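Local structure of MerB2 (Bacillus megaterium, 5C17) at residues I91-R96 with L113-D118; T106-T111 with L198-E203; T126-E131 with T142-T147; V148-P153 with Q167-S172. The protein probably cleaves the mercury-carbon bond of organomercurials, as an alkylmercury lyase, and binds a mercury(II) ion through two cysteines. One frame throughout, in Å; residues are numbered along the deposited sequence.

Contact 1 of 4, residues I91-R96 with L113-D118; sequences IHLGGR and LVADVD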
loop_
_atom_site.group_PDB
_atom_site.type_symbol
_atom_site.label_atom_id
_atom_site.label_comp_id
_atom_site.label_asym_id
_atom_site.label_seq_id
_atom_site.Cartn_x
_atom_site.Cartn_y
_atom_site.Cartn_z
ATOM N N ILE A 91 9.480 5.611 2.822
ATOM C CA ILE A 91 8.733 6.849 2.643
ATOM C C ILE A 91 8.858 7.745 3.862
ATOM O O ILE A 91 8.552 7.350 4.979
ATOM C CB ILE A 91 7.261 6.595 2.278
ATOM C CG1 ILE A 91 6.549 5.753 3.333
ATOM C CG2 ILE A 91 7.201 5.879 0.945
ATOM C CD1 ILE A 91 5.060 5.659 3.107
ATOM N N HIS A 92 9.311 8.966 3.631
ATOM C CA HIS A 92 9.383 9.943 4.694
ATOM C C HIS A 92 8.143 10.816 4.588
ATOM O O HIS A 92 7.936 11.473 3.573
ATOM C CB HIS A 92 10.643 10.792 4.573
ATOM C CG HIS A 92 10.922 11.600 5.795
ATOM N ND1 HIS A 92 11.497 11.061 6.927
ATOM C CD2 HIS A 92 10.668 12.897 6.081
ATOM C CE1 HIS A 92 11.601 11.998 7.852
ATOM N NE2 HIS A 92 11.104 13.121 7.363
ATOM N N LEU A 93 7.324 10.789 5.634
ATOM C CA LEU A 93 5.975 11.325 5.591
ATOM C C LEU A 93 5.573 11.764 7.002
ATOM O O LEU A 93 5.685 10.981 7.945
ATOM C CB LEU A 93 5.035 10.216 5.097
ATOM C CG LEU A 93 3.571 10.533 4.802
ATOM C CD1 LEU A 93 3.021 9.423 3.932
ATOM C CD2 LEU A 93 2.739 10.673 6.070
ATOM N N GLY A 94 5.108 13.006 7.156
ATOM C CA GLY A 94 4.653 13.498 8.449
ATOM C C GLY A 94 5.753 13.514 9.493
ATOM O O GLY A 94 5.496 13.324 10.687
ATOM N N GLY A 95 6.982 13.742 9.042
ATOM C CA GLY A 95 8.116 13.875 9.938
ATOM C C GLY A 95 8.726 12.554 10.392
ATOM O O GLY A 95 9.624 12.549 11.227
ATOM N N ARG A 96 8.256 11.435 9.850
ATOM C CA ARG A 96 8.806 10.135 10.223
ATOM C C ARG A 96 9.102 9.250 9.026
ATOM O O ARG A 96 8.571 9.434 7.925
ATOM C CB ARG A 96 7.886 9.399 11.183
ATOM C CG ARG A 96 6.457 9.360 10.760
ATOM C CD ARG A 96 5.611 8.534 11.738
ATOM N NE ARG A 96 5.833 8.885 13.136
ATOM C CZ ARG A 96 5.163 9.823 13.798
ATOM N NH1 ARG A 96 5.452 10.051 15.072
ATOM N NH2 ARG A 96 4.217 10.540 13.202
ATOM N N LEU A 113 -3.023 10.116 2.741
ATOM C CA LEU A 113 -2.656 10.714 4.023
ATOM C C LEU A 113 -2.538 12.233 3.952
ATOM O O LEU A 113 -2.296 12.887 4.976
ATOM C CB LEU A 113 -1.347 10.115 4.531
ATOM C CG LEU A 113 -1.403 8.631 4.887
ATOM C CD1 LEU A 113 -0.004 8.086 5.142
ATOM C CD2 LEU A 113 -2.296 8.423 6.108
ATOM N N VAL A 114 -2.759 12.784 2.759
ATOM C CA VAL A 114 -2.675 14.224 2.519
ATOM C C VAL A 114 -1.349 14.787 3.001
ATOM O O VAL A 114 -1.308 15.677 3.871
ATOM C CB VAL A 114 -3.825 14.990 3.199
ATOM C CG1 VAL A 114 -3.950 16.382 2.575
ATOM C CG2 VAL A 114 -5.139 14.214 3.067
ATOM N N ALA A 115 -0.269 14.257 2.453
ATOM C CA ALA A 115 1.045 14.513 3.001
ATOM C C ALA A 115 2.100 14.506 1.916
ATOM O O ALA A 115 2.161 13.583 1.118
ATOM C CB ALA A 115 1.381 13.446 4.030
ATOM N N ASP A 116 2.963 15.513 1.904
ATOM C CA ASP A 116 4.151 15.444 1.072
ATOM C C ASP A 116 4.955 14.197 1.450
ATOM O O ASP A 116 4.948 13.771 2.609
ATOM C CB ASP A 116 5.045 16.665 1.283
ATOM C CG ASP A 116 4.477 17.936 0.687
ATOM O OD1 ASP A 116 3.400 17.895 0.069
ATOM O OD2 ASP A 116 5.149 18.974 0.824
ATOM N N VAL A 117 5.658 13.624 0.485
ATOM C CA VAL A 117 6.494 12.472 0.769
ATOM C C VAL A 117 7.816 12.547 0.029
ATOM O O VAL A 117 7.929 13.204 -1.008
ATOM C CB VAL A 117 5.793 11.136 0.425
ATOM C CG1 VAL A 117 4.538 10.958 1.264
ATOM C CG2 VAL A 117 5.463 11.051 -1.058
ATOM N N ASP A 118 8.811 11.878 0.601
ATOM C CA ASP A 118 10.065 11.574 -0.077
ATOM C C ASP A 118 10.104 10.055 -0.119
ATOM O O ASP A 118 10.030 9.403 0.918
ATOM C CB ASP A 118 11.301 12.065 0.679
ATOM C CG ASP A 118 11.379 13.582 0.818
ATOM O OD1 ASP A 118 10.571 14.319 0.232
ATOM O OD2 ASP A 118 12.307 14.044 1.508
HETATM O O HOH W 1 4.832 14.949 5.036
#
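In the large antiparallel sheet of MerB2, strand 89-93 lies beside strand 117-122, and His92 and Asp118 form the hydrogen-bonded pair that joins them here. His92 N donates to Asp118 O at 2.8 Å and nearly straight, 170° at the hydrogen; the return bond from Asp118 N reaches a lone pair of His92 O at 3.1 Å. Flanking CA-H...O contacts, Ile91 CA to Asp118 O and Val117 CA to His92 O, fill in the backbone seam. The two side chains of the pair stand on the same face with their CB atoms 4.1 Å apart, but their polar ends do not join: Asp118 OD1 forms a salt bridge with Arg135.

The other face carries the apolar part. With its CG anti to the backbone N (chi1 -173°), Leu93 sends both methyl branches toward residues 113-117. CD1 lies alongside Val117 CG1 in the conformer described, the two side chains pointing the same way. The same methyl meets Leu113 CD1 at 3.5 Å, where the leucines cross almost at right angles, while CD2 rests on the methyl of Ala115, 3.7 Å from its CB. Where the strands splay beyond the pair, a water replaces direct bonding, accepting from Gly94 N and donating to Asp116 O.

Beyond the paired residues, a type I' turn from Leu93 to Arg96 links hairpin strands 89-93 and 96-100, and a Schellman motif at Val114 ends helix 103-113. The whole is a helix-to-strand connection that returns the chain to an antiparallel sheet, next to a tight beta hairpin.

Contact 2 of 4, residues T106-T111 with L198-E203; sequences TLELST and LSFGNE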
loop_
_atom_site.group_PDB
_atom_site.type_symbol
_atom_site.label_atom_id
_atom_site.label_comp_id
_atom_site.label_asym_id
_atom_site.label_seq_id
_atom_site.Cartn_x
_atom_site.Cartn_y
_atom_site.Cartn_z
ATOM N N THR A 106 3.590 3.646 -2.323
ATOM C CA THR A 106 4.433 4.816 -2.019
ATOM C C THR A 106 3.771 6.130 -2.415
ATOM O O THR A 106 3.966 7.153 -1.762
ATOM C CB THR A 106 5.857 4.784 -2.681
ATOM O OG1 THR A 106 5.790 4.853 -4.111
ATOM C CG2 THR A 106 6.648 3.569 -2.244
ATOM N N LEU A 107 3.042 6.113 -3.529
ATOM C CA LEU A 107 2.427 7.323 -4.066
ATOM C C LEU A 107 0.978 7.459 -3.611
ATOM O O LEU A 107 0.538 8.543 -3.200
ATOM C CB LEU A 107 2.552 7.323 -5.588
ATOM C CG LEU A 107 3.996 7.560 -6.067
ATOM C CD1 LEU A 107 4.172 7.138 -7.488
ATOM C CD2 LEU A 107 4.425 9.005 -5.899
ATOM N N GLU A 108 0.219 6.371 -3.651
ATOM C CA GLU A 108 -1.168 6.490 -3.229
ATOM C C GLU A 108 -1.282 6.863 -1.755
ATOM O O GLU A 108 -2.233 7.539 -1.382
ATOM C CB GLU A 108 -1.994 5.266 -3.598
ATOM C CG GLU A 108 -1.991 4.180 -2.611
ATOM C CD GLU A 108 -2.908 3.027 -2.976
ATOM O OE1 GLU A 108 -3.448 3.002 -4.100
ATOM O OE2 GLU A 108 -3.087 2.139 -2.125
ATOM N N LEU A 109 -0.316 6.465 -0.931
ATOM C CA LEU A 109 -0.354 6.848 0.478
ATOM C C LEU A 109 -0.147 8.355 0.663
ATOM O O LEU A 109 -0.677 8.942 1.599
ATOM C CB LEU A 109 0.659 6.031 1.280
ATOM C CG LEU A 109 0.318 4.554 1.460
ATOM C CD1 LEU A 109 1.515 3.784 1.987
ATOM C CD2 LEU A 109 -0.876 4.381 2.382
ATOM N N SER A 110 0.633 8.981 -0.206
ATOM C CA SER A 110 0.819 10.426 -0.145
ATOM C C SER A 110 -0.531 11.121 -0.277
ATOM O O SER A 110 -0.885 12.014 0.500
ATOM C CB SER A 110 1.767 10.897 -1.256
ATOM O OG SER A 110 1.872 12.310 -1.281
ATOM N N THR A 111 -1.297 10.694 -1.272
ATOM C CA THR A 111 -2.615 11.245 -1.523
ATOM C C THR A 111 -3.563 10.914 -0.387
ATOM O O THR A 111 -4.265 11.791 0.123
ATOM C CB THR A 111 -3.151 10.698 -2.841
ATOM O OG1 THR A 111 -2.235 11.072 -3.869
ATOM C CG2 THR A 111 -4.549 11.233 -3.142
ATOM N N LEU A 198 -0.469 8.243 -7.983
ATOM C CA LEU A 198 -0.903 9.270 -7.043
ATOM C C LEU A 198 -2.413 9.339 -6.972
ATOM O O LEU A 198 -2.989 9.437 -5.893
ATOM C CB LEU A 198 -0.345 10.633 -7.427
ATOM C CG LEU A 198 1.067 10.941 -6.964
ATOM C CD1 LEU A 198 1.577 12.196 -7.640
ATOM C CD2 LEU A 198 1.101 11.104 -5.451
ATOM N N SER A 199 -3.061 9.291 -8.131
ATOM C CA SER A 199 -4.511 9.424 -8.168
ATOM C C SER A 199 -5.211 8.232 -7.502
ATOM O O SER A 199 -6.348 8.347 -7.052
ATOM C CB SER A 199 -4.994 9.586 -9.606
ATOM O OG SER A 199 -5.044 8.334 -10.240
ATOM N N PHE A 200 -4.531 7.093 -7.409
ATOM C CA PHE A 200 -5.134 5.929 -6.777
ATOM C C PHE A 200 -5.471 6.190 -5.302
ATOM O O PHE A 200 -6.347 5.553 -4.749
ATOM C CB PHE A 200 -4.205 4.724 -6.854
ATOM C CG PHE A 200 -4.306 3.941 -8.138
ATOM C CD1 PHE A 200 -4.819 4.497 -9.299
ATOM C CD2 PHE A 200 -3.890 2.624 -8.165
ATOM C CE1 PHE A 200 -4.905 3.736 -10.468
ATOM C CE2 PHE A 200 -3.971 1.864 -9.329
ATOM C CZ PHE A 200 -4.474 2.423 -10.474
ATOM N N GLY A 201 -4.784 7.135 -4.675
ATOM C CA GLY A 201 -5.068 7.455 -3.288
ATOM C C GLY A 201 -6.473 7.981 -3.097
ATOM O O GLY A 201 -7.008 7.889 -1.998
ATOM N N ASN A 202 -7.071 8.551 -4.145
ATOM C CA ASN A 202 -8.471 8.966 -4.092
ATOM C C ASN A 202 -9.375 7.802 -3.697
ATOM O O ASN A 202 -10.243 7.934 -2.827
ATOM C CB ASN A 202 -8.943 9.481 -5.459
ATOM C CG ASN A 202 -8.356 10.832 -5.832
ATOM O OD1 ASN A 202 -7.755 11.509 -5.013
ATOM N ND2 ASN A 202 -8.547 11.234 -7.089
ATOM N N GLU A 203 -9.148 6.660 -4.325
ATOM C CA GLU A 203 -9.986 5.499 -4.124
ATOM C C GLU A 203 -9.694 4.854 -2.759
ATOM O O GLU A 203 -10.593 4.335 -2.110
ATOM C CB GLU A 203 -9.803 4.515 -5.281
ATOM C CG GLU A 203 -10.596 4.898 -6.548
ATOM C CD GLU A 203 -9.957 6.005 -7.391
ATOM O OE1 GLU A 203 -10.665 6.536 -8.272
ATOM O OE2 GLU A 203 -8.761 6.328 -7.211
HETATM O O HOH W 2 -6.040 2.807 -4.261
#
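Thr111 and Gly201 form the tight centre of this helix pair, in which the short segments 106-111 and 198-203 cross at -56° with their axes only 6.4 Å apart. Gly201 makes that approach possible: having no side chain, it lets its CA lie directly against the Thr111 side chain and Glu108 O, with a CA-H...O contact to the latter at 3.4 Å and only 4.0 Å between Gly201 CA and Glu108 CA. Thr111 turns its hydroxyl beside its own backbone N (chi1 -59°), and from there OG1 donates to Leu198 O at 2.7 Å. That carbonyl is gripped twice, since Gly201 N also donates to it, and the two donors arrive from opposite faces of the carbonyl plane.

Apolar packing continues around Leu198. Its CD2 lies 3.5 Å from Leu107 O and also touches Leu107 CD2, the side chains crossing at a slant; Val134 of strand 129-135 touches both leucines and so places this end of the contact against the large sheet.

The polar end of Glu108 is linked through water. Its chain, extended beyond CG, brings OE1 to Phe200 CB at 3.3 Å, near the plane of the ring at its edge, with carboxylate and ring turned 49° apart. A water donates both to Glu108 OE1, at 2.6 Å, and to Phe200 O. The loose, solvent side is at exposed Asn202, which merely brings OD1 near Thr111 CG2. The Glu108 side chain also comes within about 4 Å of the bound dithiol at its nearest atoms. A close, glycine-mediated helix crossing of this kind here borders the mercury and dithiol pocket.

Contact 3 of 4, residues T126-E131 with T142-T147; sequences TGEPIE and TTPDST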
loop_
_atom_site.group_PDB
_atom_site.type_symbol
_atom_site.label_atom_id
_atom_site.label_comp_id
_atom_site.label_asym_id
_atom_site.label_seq_id
_atom_site.Cartn_x
_atom_site.Cartn_y
_atom_site.Cartn_z
ATOM N N THR A 126 17.285 -3.434 -12.496
ATOM C CA THR A 126 18.699 -3.113 -12.393
ATOM C C THR A 126 19.236 -3.027 -10.981
ATOM O O THR A 126 20.442 -3.053 -10.788
ATOM C CB THR A 126 19.032 -1.773 -13.034
ATOM O OG1 THR A 126 18.519 -0.732 -12.208
ATOM C CG2 THR A 126 18.487 -1.673 -14.456
ATOM N N GLY A 127 18.351 -2.880 -9.996
ATOM C CA GLY A 127 18.773 -2.681 -8.624
ATOM C C GLY A 127 19.178 -1.252 -8.289
ATOM O O GLY A 127 19.541 -0.957 -7.151
ATOM N N GLU A 128 19.120 -0.353 -9.260
ATOM C CA GLU A 128 19.560 1.014 -9.019
ATOM C C GLU A 128 18.559 1.753 -8.116
ATOM O O GLU A 128 17.382 1.386 -8.045
ATOM C CB GLU A 128 19.726 1.763 -10.333
ATOM C CG GLU A 128 18.436 2.182 -10.996
ATOM C CD GLU A 128 18.683 2.636 -12.422
ATOM O OE1 GLU A 128 18.850 3.846 -12.637
ATOM O OE2 GLU A 128 18.769 1.768 -13.314
ATOM N N PRO A 129 19.023 2.810 -7.429
ATOM C CA PRO A 129 18.103 3.548 -6.556
ATOM C C PRO A 129 17.114 4.398 -7.355
ATOM O O PRO A 129 17.449 4.943 -8.406
ATOM C CB PRO A 129 19.044 4.425 -5.723
ATOM C CG PRO A 129 20.264 4.588 -6.586
ATOM C CD PRO A 129 20.404 3.319 -7.343
ATOM N N ILE A 130 15.904 4.509 -6.826
ATOM C CA ILE A 130 14.844 5.356 -7.358
ATOM C C ILE A 130 14.453 6.346 -6.271
ATOM O O ILE A 130 14.281 5.952 -5.115
ATOM C CB ILE A 130 13.646 4.489 -7.770
ATOM C CG1 ILE A 130 14.074 3.641 -8.990
ATOM C CG2 ILE A 130 12.385 5.345 -8.049
ATOM C CD1 ILE A 130 13.048 2.773 -9.527
ATOM N N GLU A 131 14.369 7.619 -6.631
ATOM C CA GLU A 131 13.951 8.673 -5.713
ATOM C C GLU A 131 12.825 9.468 -6.349
ATOM O O GLU A 131 12.926 9.886 -7.504
ATOM C CB GLU A 131 15.116 9.595 -5.367
ATOM C CG GLU A 131 16.223 8.854 -4.633
ATOM C CD GLU A 131 17.179 9.776 -3.893
ATOM O OE1 GLU A 131 17.874 9.286 -2.981
ATOM O OE2 GLU A 131 17.241 10.983 -4.215
ATOM N N THR A 142 12.104 13.176 -9.601
ATOM C CA THR A 142 11.940 11.794 -10.019
ATOM C C THR A 142 13.227 11.384 -10.692
ATOM O O THR A 142 13.555 11.884 -11.763
ATOM C CB THR A 142 10.751 11.599 -10.996
ATOM O OG1 THR A 142 9.531 11.971 -10.355
ATOM C CG2 THR A 142 10.636 10.165 -11.452
ATOM N N THR A 143 13.967 10.485 -10.059
ATOM C CA THR A 143 15.207 9.984 -10.625
ATOM C C THR A 143 15.231 8.475 -10.507
ATOM O O THR A 143 15.006 7.945 -9.422
ATOM C CB THR A 143 16.452 10.573 -9.947
ATOM O OG1 THR A 143 16.491 10.210 -8.563
ATOM C CG2 THR A 143 16.467 12.076 -10.079
ATOM N N PRO A 144 15.501 7.770 -11.612
ATOM C CA PRO A 144 15.643 8.296 -12.974
ATOM C C PRO A 144 14.359 8.952 -13.481
ATOM O O PRO A 144 13.270 8.601 -13.037
ATOM C CB PRO A 144 15.946 7.047 -13.801
ATOM C CG PRO A 144 16.410 6.040 -12.849
ATOM C CD PRO A 144 15.699 6.310 -11.575
ATOM N N ASP A 145 14.489 9.897 -14.402
ATOM C CA ASP A 145 13.321 10.631 -14.873
ATOM C C ASP A 145 12.304 9.721 -15.567
ATOM O O ASP A 145 11.117 10.049 -15.621
ATOM C CB ASP A 145 13.710 11.818 -15.775
ATOM C CG ASP A 145 14.609 11.430 -16.941
ATOM O OD1 ASP A 145 14.805 10.232 -17.217
ATOM O OD2 ASP A 145 15.124 12.358 -17.604
ATOM N N SER A 146 12.774 8.571 -16.053
ATOM C CA SER A 146 11.957 7.608 -16.792
ATOM C C SER A 146 11.260 6.546 -15.924
ATOM O O SER A 146 10.672 5.587 -16.440
ATOM C CB SER A 146 12.845 6.905 -17.823
ATOM O OG SER A 146 14.046 6.459 -17.218
ATOM N N THR A 147 11.281 6.730 -14.608
ATOM C CA THR A 147 10.698 5.770 -13.679
ATOM C C THR A 147 9.218 5.542 -13.965
ATOM O O THR A 147 8.455 6.485 -14.190
ATOM C CB THR A 147 10.900 6.255 -12.239
ATOM O OG1 THR A 147 12.292 6.241 -11.923
ATOM C CG2 THR A 147 10.200 5.355 -11.225
HETATM O O HOH W 3 17.787 7.800 -8.016
#
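Ile130 and Pro144 meet at the open end of the hairpin formed by strands 129-135 and 138-143. The one bridge pair across these segments is Glu131 with Thr143: Glu131 N donates to Thr143 O at 2.9 Å and Thr143 N to Glu131 O at 2.8 Å. On the same face, Glu131 CB lies alongside Thr143 OG1, and a water links that hydroxyl to Pro129 O; the far end of Glu131 makes a salt bridge with Lys141.

The Ile130 side chain leaves toward the other face. CB passes 4.1 Å from Thr143 O. From it CG2 continues anti to the backbone N and reaches Thr147 CG2 at 3.9 Å, methyl to methyl, tip to tip. The other branch, CG1, lies 4.1 Å from Pro144 CD, the two side chains crossing at about a right angle, and its terminal CD1 packs on Tyr170 of the smaller sheet.

Pro144, which follows a cis peptide bond, starts a type I turn in which Pro144 O accepts from both the backbone N and the hydroxyl of Thr147. Its CG meets Glu128 OE1 at 3.3 Å. The other carboxylate oxygen, OE2, accepts from Thr126 OG1, which itself takes the N-H of Glu128 in an ST turn.

Backbone bonds therefore set the register, the hydroxyl bonds of Thr126 and Thr147 stay within their own loops, and between the segments Ile130 makes apolar contacts while Glu128 meets Pro144 by van der Waals contact alone.

Contact 4 of 4, residues V148-P153 with Q167-S172; sequences VIWTVP and QIHYFS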
loop_
_atom_site.group_PDB
_atom_site.type_symbol
_atom_site.label_atom_id
_atom_site.label_comp_id
_atom_site.label_asym_id
_atom_site.label_seq_id
_atom_site.Cartn_x
_atom_site.Cartn_y
_atom_site.Cartn_z
ATOM N N VAL A 148 8.827 4.276 -13.934
ATOM C CA VAL A 148 7.456 3.846 -14.158
ATOM C C VAL A 148 7.128 2.724 -13.176
ATOM O O VAL A 148 8.009 2.234 -12.461
ATOM C CB VAL A 148 7.227 3.366 -15.605
ATOM C CG1 VAL A 148 7.306 4.543 -16.590
ATOM C CG2 VAL A 148 8.228 2.269 -15.958
ATOM N N ILE A 149 5.861 2.330 -13.140
ATOM C CA ILE A 149 5.397 1.251 -12.283
ATOM C C ILE A 149 4.804 0.123 -13.125
ATOM O O ILE A 149 4.142 0.377 -14.133
ATOM C CB ILE A 149 4.344 1.783 -11.300
ATOM C CG1 ILE A 149 5.039 2.667 -10.263
ATOM C CG2 ILE A 149 3.564 0.643 -10.616
ATOM C CD1 ILE A 149 4.093 3.446 -9.348
ATOM N N TRP A 150 5.082 -1.109 -12.711
ATOM C CA TRP A 150 4.471 -2.294 -13.273
ATOM C C TRP A 150 3.399 -2.759 -12.311
ATOM O O TRP A 150 3.679 -2.985 -11.135
ATOM C CB TRP A 150 5.524 -3.374 -13.443
ATOM C CG TRP A 150 5.005 -4.713 -13.821
ATOM C CD1 TRP A 150 4.744 -5.757 -12.989
ATOM C CD2 TRP A 150 4.702 -5.167 -15.135
ATOM N NE1 TRP A 150 4.288 -6.826 -13.693
ATOM C CE2 TRP A 150 4.261 -6.499 -15.021
ATOM C CE3 TRP A 150 4.758 -4.580 -16.398
ATOM C CZ2 TRP A 150 3.872 -7.254 -16.125
ATOM C CZ3 TRP A 150 4.379 -5.331 -17.490
ATOM C CH2 TRP A 150 3.941 -6.656 -17.346
ATOM N N THR A 151 2.179 -2.905 -12.811
ATOM C CA THR A 151 1.043 -3.325 -12.013
ATOM C C THR A 151 0.394 -4.560 -12.627
ATOM O O THR A 151 0.629 -4.890 -13.793
ATOM C CB THR A 151 0.020 -2.189 -11.859
ATOM O OG1 THR A 151 -0.954 -2.567 -10.886
ATOM C CG2 THR A 151 -0.659 -1.871 -13.164
ATOM N N VAL A 152 -0.398 -5.253 -11.817
ATOM C CA VAL A 152 -1.111 -6.440 -12.251
ATOM C C VAL A 152 -2.593 -6.248 -11.985
ATOM O O VAL A 152 -2.982 -5.378 -11.206
ATOM C CB VAL A 152 -0.603 -7.718 -11.537
ATOM C CG1 VAL A 152 0.850 -7.966 -11.886
ATOM C CG2 VAL A 152 -0.790 -7.645 -10.018
ATOM N N PRO A 153 -3.441 -7.076 -12.608
ATOM C CA PRO A 153 -4.881 -6.921 -12.385
ATOM C C PRO A 153 -5.240 -7.076 -10.909
ATOM O O PRO A 153 -4.751 -7.979 -10.239
ATOM C CB PRO A 153 -5.481 -8.048 -13.226
ATOM C CG PRO A 153 -4.481 -8.283 -14.296
ATOM C CD PRO A 153 -3.154 -8.084 -13.641
ATOM N N GLN A 167 3.909 -8.484 -6.569
ATOM C CA GLN A 167 3.882 -8.533 -8.035
ATOM C C GLN A 167 3.954 -7.155 -8.696
ATOM O O GLN A 167 4.013 -7.062 -9.918
ATOM C CB GLN A 167 2.611 -9.244 -8.496
ATOM C CG GLN A 167 2.478 -10.691 -8.021
ATOM C CD GLN A 167 1.117 -11.263 -8.355
ATOM O OE1 GLN A 167 0.334 -11.590 -7.463
ATOM N NE2 GLN A 167 0.815 -11.365 -9.643
ATOM N N ILE A 168 3.956 -6.100 -7.882
ATOM C CA ILE A 168 4.000 -4.728 -8.339
ATOM C C ILE A 168 5.430 -4.231 -8.117
ATOM O O ILE A 168 6.001 -4.513 -7.133
ATOM C CB ILE A 168 2.992 -3.886 -7.548
ATOM C CG1 ILE A 168 1.554 -4.317 -7.882
ATOM C CG2 ILE A 168 3.253 -2.384 -7.704
ATOM C CD1 ILE A 168 0.516 -3.835 -6.903
ATOM N N HIS A 169 5.938 -3.495 -9.093
ATOM C CA HIS A 169 7.308 -3.030 -9.068
ATOM C C HIS A 169 7.499 -1.634 -9.646
ATOM O O HIS A 169 6.745 -1.141 -10.437
ATOM C CB HIS A 169 8.163 -3.971 -9.947
ATOM C CG HIS A 169 8.010 -5.417 -9.631
ATOM N ND1 HIS A 169 8.390 -5.964 -8.430
ATOM C CD2 HIS A 169 7.530 -6.425 -10.376
ATOM C CE1 HIS A 169 8.130 -7.251 -8.451
ATOM N NE2 HIS A 169 7.596 -7.547 -9.611
ATOM N N TYR A 170 8.572 -1.017 -9.182
ATOM C CA TYR A 170 9.150 0.173 -9.793
ATOM C C TYR A 170 10.166 -0.352 -10.815
ATOM O O TYR A 170 10.871 -1.278 -10.575
ATOM C CB TYR A 170 9.921 1.069 -8.814
ATOM C CG TYR A 170 9.145 2.228 -8.169
ATOM C CD1 TYR A 170 8.556 3.223 -8.915
ATOM C CD2 TYR A 170 9.064 2.334 -6.803
ATOM C CE1 TYR A 170 7.915 4.261 -8.325
ATOM C CE2 TYR A 170 8.396 3.371 -6.206
ATOM C CZ TYR A 170 7.812 4.337 -6.976
ATOM O OH TYR A 170 7.156 5.397 -6.458
ATOM N N PHE A 171 10.206 0.310 -11.953
ATOM C CA PHE A 171 11.222 0.105 -12.972
ATOM C C PHE A 171 11.848 1.467 -13.315
ATOM O O PHE A 171 11.180 2.481 -13.418
ATOM C CB PHE A 171 10.737 -0.625 -14.237
ATOM C CG PHE A 171 10.476 -2.081 -14.007
ATOM C CD1 PHE A 171 11.521 -2.953 -13.790
ATOM C CD2 PHE A 171 9.184 -2.584 -13.939
ATOM C CE1 PHE A 171 11.291 -4.270 -13.524
ATOM C CE2 PHE A 171 8.949 -3.930 -13.691
ATOM C CZ PHE A 171 10.017 -4.763 -13.485
ATOM N N SER A 172 13.150 1.460 -13.544
ATOM C CA SER A 172 13.877 2.674 -13.881
ATOM C C SER A 172 13.487 3.261 -15.234
ATOM O O SER A 172 13.728 4.428 -15.475
ATOM C CB SER A 172 15.372 2.366 -13.881
ATOM O OG SER A 172 15.659 1.189 -14.613
HETATM O O HOH W 4 4.294 -9.072 -11.702
#
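Trp150 N gives the shortest direct polar bond here, 2.8 Å to His169 O, and His169 N returns a longer one to Trp150 O. Val148 and Phe171 form the next hydrogen-bonded pair, with Val148 N and Phe171 N each donating to the other's carbonyl at 3.0 Å; Ile149 and Tyr170 form the non-hydrogen-bonded pair between them.

Trp150 sits among aromatic neighbours. A chi1 of 171° swings its CG opposite the backbone N and lays the indole beside His169, with planes only 17° apart but slid so far that the rings barely overlap. Trp150 CB meets the edge of the Phe171 ring in its plane, 3.5 Å from CE2. Gln167 O lies at the indole edge, and a water there accepts from Trp150 NE1 and donates to Gln167 O, tying side chain to backbone. Trp180 of helix 174-183 packs against all three rings.

On the face of Ile149 and Tyr170, Ile149 CG1 approaches the tyrosine ring obliquely, 3.8 Å from CD1, while Tyr170 OH bonds to Thr106 OG1 of helix 103-113. This is an antiparallel strand pair at the edge of a three-stranded sheet, packed between helices, with Ile168 close to the bound dithiol.

From the N terminus, helices 5-17 to 52-64 precede all four contacts. Contact 1 closes the first loop, bringing the chain back to strand 89-93 after helix 103-113. That helix also supplies the first half of contact 2, so contacts 1 and 2 cross along the sequence, and Ser110 OG bonds to Ala115 O where they meet. Contact 2 is completed only by helix 194-207, and contacts 3 and 4 nest in series within its long loop. Contact 3 pairs the last hairpin of the large sheet; contact 4 pairs strands 148-151 and 169-171 of the small sheet. Ser146 OG to Ser172 O joins contact 3 to contact 4, and Leu107 packing on Ile149 joins contact 4 to contact 2.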